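Local coordinates for protein Beta/alpha-amylase (Paenibacillus polymyxa, PDB 3VOC) that hydrolyses alpha-1,4-glucosidic bonds of starch, this chain being the secreted protein's family 14 beta-amylase domain, which releases maltose from non-reducing chain ends, at residues A[370-373]-A[374-378]; A[347-351]-A[352-356]. All blocks are in the same frame, centred on the assembly; numbering follows the deposited sequence.

Both contacts are local, one in each of two neighbouring outer helices of the eight-stranded parallel beta/alpha barrel, and their centres lie about 16 Å apart. Interaction 2 comes first along the chain: it closes helix 338-352 and leads into strand 356-359. Interaction 1 follows in helix 367-378, the helix of the crossover between strands 356-359 and 383-386. The two sets of segments do not touch, yet their helices do, since K375 of interaction 1 reaches D343 and S339 on helix 338-352. Strand 356-359, whose first residue, L356, belongs to interaction 2, separates the two along the chain. It ends at E359, the probable proton acceptor, and the two contacts lie in the helices on either side of it in sequence.

Interaction 1 (A[370-373]-A[374-378]); sequences QKIE and EKITK
A salt-bridge network along helix 367-378 gathers K371, K375 and K378 around the carboxylate of E374. K371 and E374 run side by side in the same direction, one helical turn apart, and K371 NZ meets E374 OE2 at 2.8 Å on its syn lone pair. Bends at chi2 and chi4 (both -73°) carry the lysine end forward along the helix to that oxygen. The other oxygen is gripped twice: K375 NZ lies 2.9 Å and K378 NZ 2.7 Å from E374 OE1, arriving from opposite faces of the carboxylate plane. A water donates to E374 OE1 at 2.7 Å, and a second one to OE2. So many donors hold the group against rotation, and the gathered positive charge would be expected to favour its ionised form. K375 has a further charged mate in D343 of helix 338-352. With E374 replaced by an alanine, K371 and K378 would probably lose their shared counter-ion and their ends would be freer to move.

One turn further round, the hydroxyl of T377 turns back to the helix backbone. Its OG1 sits between the backbone N and the carbonyl carbon (chi1 57°), and from there it donates to E373 O at 2.8 Å. T377 N reaches the same oxygen at 3.2 Å from the other face of its plane. The inner side is apolar: I372 CG2 and I376 CG2 are 4.2 Å apart, and both isoleucines rest on I410 of helix 403-411. Charged side chains one turn apart on one side and isoleucines on another mark an amphipathic helix, as in the outer layer of a beta/alpha barrel, here the beta-alpha-beta crossover between strands 356-359 and 383-386.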
ATOM      1  N   GLN A 370      14.669  11.066  14.679  1.00 18.56           N
ATOM      2  CA  GLN A 370      15.752  11.820  14.031  1.00 19.63           C
ATOM      3  C   GLN A 370      15.943  11.330  12.600  1.00 18.84           C
ATOM      4  O   GLN A 370      16.202  12.123  11.694  1.00 18.90           O
ATOM      5  CB  GLN A 370      17.072  11.677  14.810  1.00 20.17           C
ATOM      6  CG  GLN A 370      16.919  11.746  16.324  1.00 25.84           C
ATOM      7  CD  GLN A 370      18.191  11.375  17.103  1.00 31.92           C
ATOM      8  OE1 GLN A 370      19.275  11.235  16.532  1.00 35.29           O
ATOM      9  NE2 GLN A 370      18.050  11.216  18.422  1.00 34.59           N
ATOM     10  N   LYS A 371      15.823  10.018  12.388  1.00 18.59           N
ATOM     11  CA  LYS A 371      15.850   9.493  11.025  1.00 18.58           C
ATOM     12  C   LYS A 371      14.681  10.004  10.188  1.00 17.55           C
ATOM     13  O   LYS A 371      14.875  10.406   9.046  1.00 16.78           O
ATOM     14  CB  LYS A 371      15.925   7.965  10.991  1.00 19.35           C
ATOM     15  CG  LYS A 371      17.284   7.453  10.501  1.00 24.36           C
ATOM     16  CD  LYS A 371      17.429   7.670   8.987  1.00 27.82           C
ATOM     17  CE  LYS A 371      18.699   7.052   8.438  1.00 31.05           C
ATOM     18  NZ  LYS A 371      19.939   7.808   8.824  1.00 33.58           N
ATOM     19  N   ILE A 372      13.480  10.013  10.771  1.00 16.51           N
ATOM     20  CA  ILE A 372      12.309  10.531  10.068  1.00 15.50           C
ATOM     21  C   ILE A 372      12.540  11.999   9.735  1.00 16.30           C
ATOM     22  O   ILE A 372      12.271  12.435   8.617  1.00 16.30           O
ATOM     23  CB  ILE A 372      10.984  10.363  10.876  1.00 15.58           C
ATOM     24  CG1 ILE A 372      10.641   8.869  11.031  1.00 13.63           C
ATOM     25  CG2 ILE A 372       9.823  11.072  10.154  1.00 14.31           C
ATOM     26  CD1 ILE A 372       9.751   8.571  12.225  1.00 14.43           C
ATOM     27  N   GLU A 373      13.037  12.754  10.716  1.00 16.70           N
ATOM     28  CA  GLU A 373      13.327  14.170  10.522  1.00 17.12           C
ATOM     29  C   GLU A 373      14.265  14.398   9.337  1.00 16.88           C
ATOM     30  O   GLU A 373      14.027  15.290   8.528  1.00 16.99           O
ATOM     31  CB  GLU A 373      13.949  14.798  11.774  1.00 17.13           C
ATOM     32  CG  GLU A 373      14.104  16.319  11.640  1.00 18.22           C
ATOM     33  CD  GLU A 373      15.015  16.910  12.697  1.00 21.95           C
ATOM     34  OE1 GLU A 373      16.051  16.286  13.005  1.00 21.99           O
ATOM     35  OE2 GLU A 373      14.697  18.005  13.207  1.00 22.74           O
ATOM     36  N   GLU A 374      15.324  13.598   9.250  1.00 17.26           N
ATOM     37  CA  GLU A 374      16.272  13.688   8.127  1.00 17.61           C
ATOM     38  C   GLU A 374      15.561  13.506   6.780  1.00 17.29           C
ATOM     39  O   GLU A 374      15.760  14.294   5.851  1.00 16.97           O
ATOM     40  CB  GLU A 374      17.422  12.676   8.314  1.00 18.23           C
ATOM     41  CG  GLU A 374      18.288  12.427   7.068  1.00 19.95           C
ATOM     42  CD  GLU A 374      18.857  11.002   6.998  1.00 23.63           C
ATOM     43  OE1 GLU A 374      19.131  10.497   5.886  1.00 21.81           O
ATOM     44  OE2 GLU A 374      19.047  10.385   8.063  1.00 27.13           O
ATOM     45  N   LYS A 375      14.710  12.484   6.687  1.00 16.30           N
ATOM     46  CA  LYS A 375      14.034  12.186   5.438  1.00 16.45           C
ATOM     47  C   LYS A 375      13.056  13.271   5.019  1.00 16.44           C
ATOM     48  O   LYS A 375      13.117  13.761   3.878  1.00 15.58           O
ATOM     49  CB  LYS A 375      13.341  10.801   5.488  1.00 17.27           C
ATOM     50  CG  LYS A 375      14.329   9.615   5.744  1.00 15.98           C
ATOM     51  CD  LYS A 375      15.554   9.689   4.828  1.00 17.45           C
ATOM     52  CE  LYS A 375      16.420   8.403   4.927  1.00 17.41           C
ATOM     53  NZ  LYS A 375      17.772   8.559   4.261  1.00 17.23           N
ATOM     54  N   ILE A 376      12.174  13.673   5.935  1.00 15.95           N
ATOM     55  CA  ILE A 376      11.147  14.669   5.578  1.00 16.14           C
ATOM     56  C   ILE A 376      11.752  16.021   5.168  1.00 16.41           C
ATOM     57  O   ILE A 376      11.190  16.701   4.320  1.00 15.89           O
ATOM     58  CB  ILE A 376      10.017  14.813   6.665  1.00 16.03           C
ATOM     59  CG1 ILE A 376      10.578  15.276   8.016  1.00 15.98           C
ATOM     60  CG2 ILE A 376       9.263  13.480   6.819  1.00 14.47           C
ATOM     61  CD1 ILE A 376       9.506  15.446   9.114  1.00 14.47           C
ATOM     62  N   THR A 377      12.894  16.390   5.759  1.00 16.86           N
ATOM     63  CA  THR A 377      13.544  17.666   5.457  1.00 17.84           C
ATOM     64  C   THR A 377      14.439  17.599   4.208  1.00 18.59           C
ATOM     65  O   THR A 377      14.543  18.589   3.483  1.00 18.96           O
ATOM     66  CB  THR A 377      14.390  18.219   6.643  1.00 18.07           C
ATOM     67  OG1 THR A 377      15.365  17.247   7.031  1.00 17.30           O
ATOM     68  CG2 THR A 377      13.500  18.564   7.850  1.00 17.41           C
ATOM     69  N   LYS A 378      15.088  16.453   3.964  1.00 18.99           N
ATOM     70  CA  LYS A 378      15.889  16.260   2.746  1.00 18.88           C
ATOM     71  C   LYS A 378      15.002  16.297   1.504  1.00 18.62           C
ATOM     72  O   LYS A 378      15.411  16.787   0.452  1.00 18.67           O
ATOM     73  CB  LYS A 378      16.632  14.920   2.765  1.00 19.24           C
ATOM     74  CG  LYS A 378      17.986  14.939   3.454  1.00 19.32           C
ATOM     75  CD  LYS A 378      18.597  13.531   3.489  1.00 19.80           C
ATOM     76  CE  LYS A 378      19.983  13.524   4.139  1.00 20.72           C
ATOM     77  NZ  LYS A 378      20.554  12.131   4.239  1.00 18.77           N
TER
HETATM   78  O   HOH W   1      19.429  10.876  11.248  1.00 45.29           O
HETATM   79  O   HOH W   2      21.456   9.146   6.172  1.00 32.90           O

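Interaction 2 (A[347-351]-A[352-356]); sequences SIANA and KGVRL
The side-chain amide of N350 is approached obliquely from one face by methyl CD1 of L356, nearer its oxygen than its nitrogen, with 3.5 Å between N350 OD1 and L356 CD1; the two side chains cross at about a right angle. CG anti to the carbonyl carbon (chi1 -76°) brings the amide end nearer the chain that follows the helix. Beyond OD1 lie two waters, one of them 2.7 Å from it and 2.8 Å from V354 O; the other, only weakly tied to OD1, accepts from L356 N. At the nitrogen end, ND2 bonds to F379 O in the loop after helix 367-378.

Next to this amide along the chain, helix 338-352 ends in a Schellman motif. V354 N donates to A349 O at 2.8 Å, while G353 N reaches N350 O from well above the carbonyl plane. G353 has positive phi (71°), which favours glycine. The turn carries V354 and L356 back onto A349, whose CB is 4.1 Å from V354 CB and 3.6 Å from L356 CD2. L319 packs on all three. The carbonyls of I348, A349 and N350 are thus met by backbone N-H groups of the turn, and that of K352 by the side chain of K313.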
ATOM      1  N   SER A 347      13.811  10.642  -4.055  1.00 17.70           N
ATOM      2  CA  SER A 347      14.503  11.395  -5.127  1.00 19.21           C
ATOM      3  C   SER A 347      13.761  11.322  -6.459  1.00 18.69           C
ATOM      4  O   SER A 347      13.630  12.326  -7.168  1.00 18.57           O
ATOM      5  CB  SER A 347      15.918  10.856  -5.349  1.00 19.62           C
ATOM      6  OG  SER A 347      16.783  11.262  -4.304  1.00 24.40           O
ATOM      7  N   ILE A 348      13.297  10.126  -6.804  1.00 18.14           N
ATOM      8  CA  ILE A 348      12.533   9.948  -8.039  1.00 18.12           C
ATOM      9  C   ILE A 348      11.227  10.735  -7.994  1.00 17.91           C
ATOM     10  O   ILE A 348      10.919  11.486  -8.928  1.00 17.28           O
ATOM     11  CB  ILE A 348      12.277   8.468  -8.341  1.00 18.23           C
ATOM     12  CG1 ILE A 348      13.617   7.747  -8.554  1.00 18.90           C
ATOM     13  CG2 ILE A 348      11.306   8.316  -9.559  1.00 18.73           C
ATOM     14  CD1 ILE A 348      13.525   6.223  -8.586  1.00 19.31           C
ATOM     15  N   ALA A 349      10.459  10.567  -6.917  1.00 17.45           N
ATOM     16  CA  ALA A 349       9.226  11.336  -6.751  1.00 17.14           C
ATOM     17  C   ALA A 349       9.463  12.851  -6.874  1.00 17.60           C
ATOM     18  O   ALA A 349       8.732  13.541  -7.594  1.00 16.51           O
ATOM     19  CB  ALA A 349       8.570  10.996  -5.423  1.00 16.77           C
ATOM     20  N   ASN A 350      10.483  13.374  -6.190  1.00 17.73           N
ATOM     21  CA  ASN A 350      10.762  14.824  -6.284  1.00 19.57           C
ATOM     22  C   ASN A 350      11.185  15.263  -7.673  1.00 19.67           C
ATOM     23  O   ASN A 350      10.767  16.318  -8.137  1.00 19.60           O
ATOM     24  CB  ASN A 350      11.801  15.289  -5.259  1.00 19.57           C
ATOM     25  CG  ASN A 350      11.221  15.390  -3.863  1.00 21.42           C
ATOM     26  OD1 ASN A 350      10.009  15.540  -3.692  1.00 22.29           O
ATOM     27  ND2 ASN A 350      12.080  15.298  -2.859  1.00 21.60           N
ATOM     28  N   ALA A 351      12.003  14.443  -8.332  1.00 20.56           N
ATOM     29  CA  ALA A 351      12.424  14.711  -9.719  1.00 21.57           C
ATOM     30  C   ALA A 351      11.213  14.850 -10.639  1.00 22.23           C
ATOM     31  O   ALA A 351      11.239  15.630 -11.596  1.00 22.99           O
ATOM     32  CB  ALA A 351      13.334  13.606 -10.226  1.00 21.64           C
ATOM     33  N   LYS A 352      10.152  14.104 -10.335  1.00 22.39           N
ATOM     34  CA  LYS A 352       8.927  14.100 -11.144  1.00 22.43           C
ATOM     35  C   LYS A 352       7.846  15.047 -10.641  1.00 22.66           C
ATOM     36  O   LYS A 352       6.813  15.209 -11.288  1.00 23.65           O
ATOM     37  CB  LYS A 352       8.356  12.683 -11.260  1.00 22.27           C
ATOM     38  CG  LYS A 352       9.309  11.709 -11.927  1.00 22.78           C
ATOM     39  CD  LYS A 352       8.602  10.423 -12.266  1.00 22.54           C
ATOM     40  CE  LYS A 352       9.530   9.459 -12.966  1.00 22.17           C
ATOM     41  NZ  LYS A 352       9.617   9.713 -14.429  1.00 20.73           N
ATOM     42  N   GLY A 353       8.067  15.684  -9.501  1.00 21.91           N
ATOM     43  CA  GLY A 353       7.030  16.540  -8.946  1.00 21.58           C
ATOM     44  C   GLY A 353       5.855  15.744  -8.399  1.00 21.05           C
ATOM     45  O   GLY A 353       4.723  16.228  -8.407  1.00 21.87           O
ATOM     46  N   VAL A 354       6.109  14.524  -7.930  1.00 19.14           N
ATOM     47  CA  VAL A 354       5.089  13.758  -7.202  1.00 18.32           C
ATOM     48  C   VAL A 354       5.178  14.108  -5.719  1.00 17.58           C
ATOM     49  O   VAL A 354       6.234  13.952  -5.106  1.00 17.42           O
ATOM     50  CB  VAL A 354       5.248  12.235  -7.425  1.00 17.95           C
ATOM     51  CG1 VAL A 354       4.266  11.437  -6.549  1.00 17.15           C
ATOM     52  CG2 VAL A 354       5.027  11.891  -8.908  1.00 18.78           C
ATOM     53  N   ARG A 355       4.077  14.588  -5.147  1.00 17.11           N
ATOM     54  CA  ARG A 355       4.040  14.953  -3.727  1.00 16.40           C
ATOM     55  C   ARG A 355       4.279  13.730  -2.840  1.00 16.53           C
ATOM     56  O   ARG A 355       3.617  12.700  -3.010  1.00 16.02           O
ATOM     57  CB  ARG A 355       2.700  15.579  -3.370  1.00 17.02           C
ATOM     58  CG  ARG A 355       2.437  16.959  -4.037  1.00 17.50           C
ATOM     59  CD  ARG A 355       0.982  17.368  -3.901  1.00 18.37           C
ATOM     60  NE  ARG A 355       0.532  17.334  -2.506  1.00 19.61           N
ATOM     61  CZ  ARG A 355       0.612  18.362  -1.660  1.00 21.32           C
ATOM     62  NH1 ARG A 355       1.126  19.526  -2.047  1.00 20.73           N
ATOM     63  NH2 ARG A 355       0.168  18.233  -0.420  1.00 21.20           N
ATOM     64  N   LEU A 356       5.212  13.863  -1.896  1.00 15.96           N
ATOM     65  CA  LEU A 356       5.541  12.795  -0.955  1.00 16.05           C
ATOM     66  C   LEU A 356       4.903  12.949   0.424  1.00 16.42           C
ATOM     67  O   LEU A 356       4.913  14.031   1.028  1.00 15.48           O
ATOM     68  CB  LEU A 356       7.047  12.697  -0.760  1.00 15.79           C
ATOM     69  CG  LEU A 356       7.869  12.141  -1.904  1.00 16.61           C
ATOM     70  CD1 LEU A 356       9.278  12.667  -1.771  1.00 16.65           C
ATOM     71  CD2 LEU A 356       7.855  10.588  -1.930  1.00 16.57           C
TER
HETATM   72  O   HOH W   3       7.322  15.988  -1.790  1.00 15.81           O
HETATM   73  O   HOH W   4       7.771  16.337  -4.955  1.00 26.40           O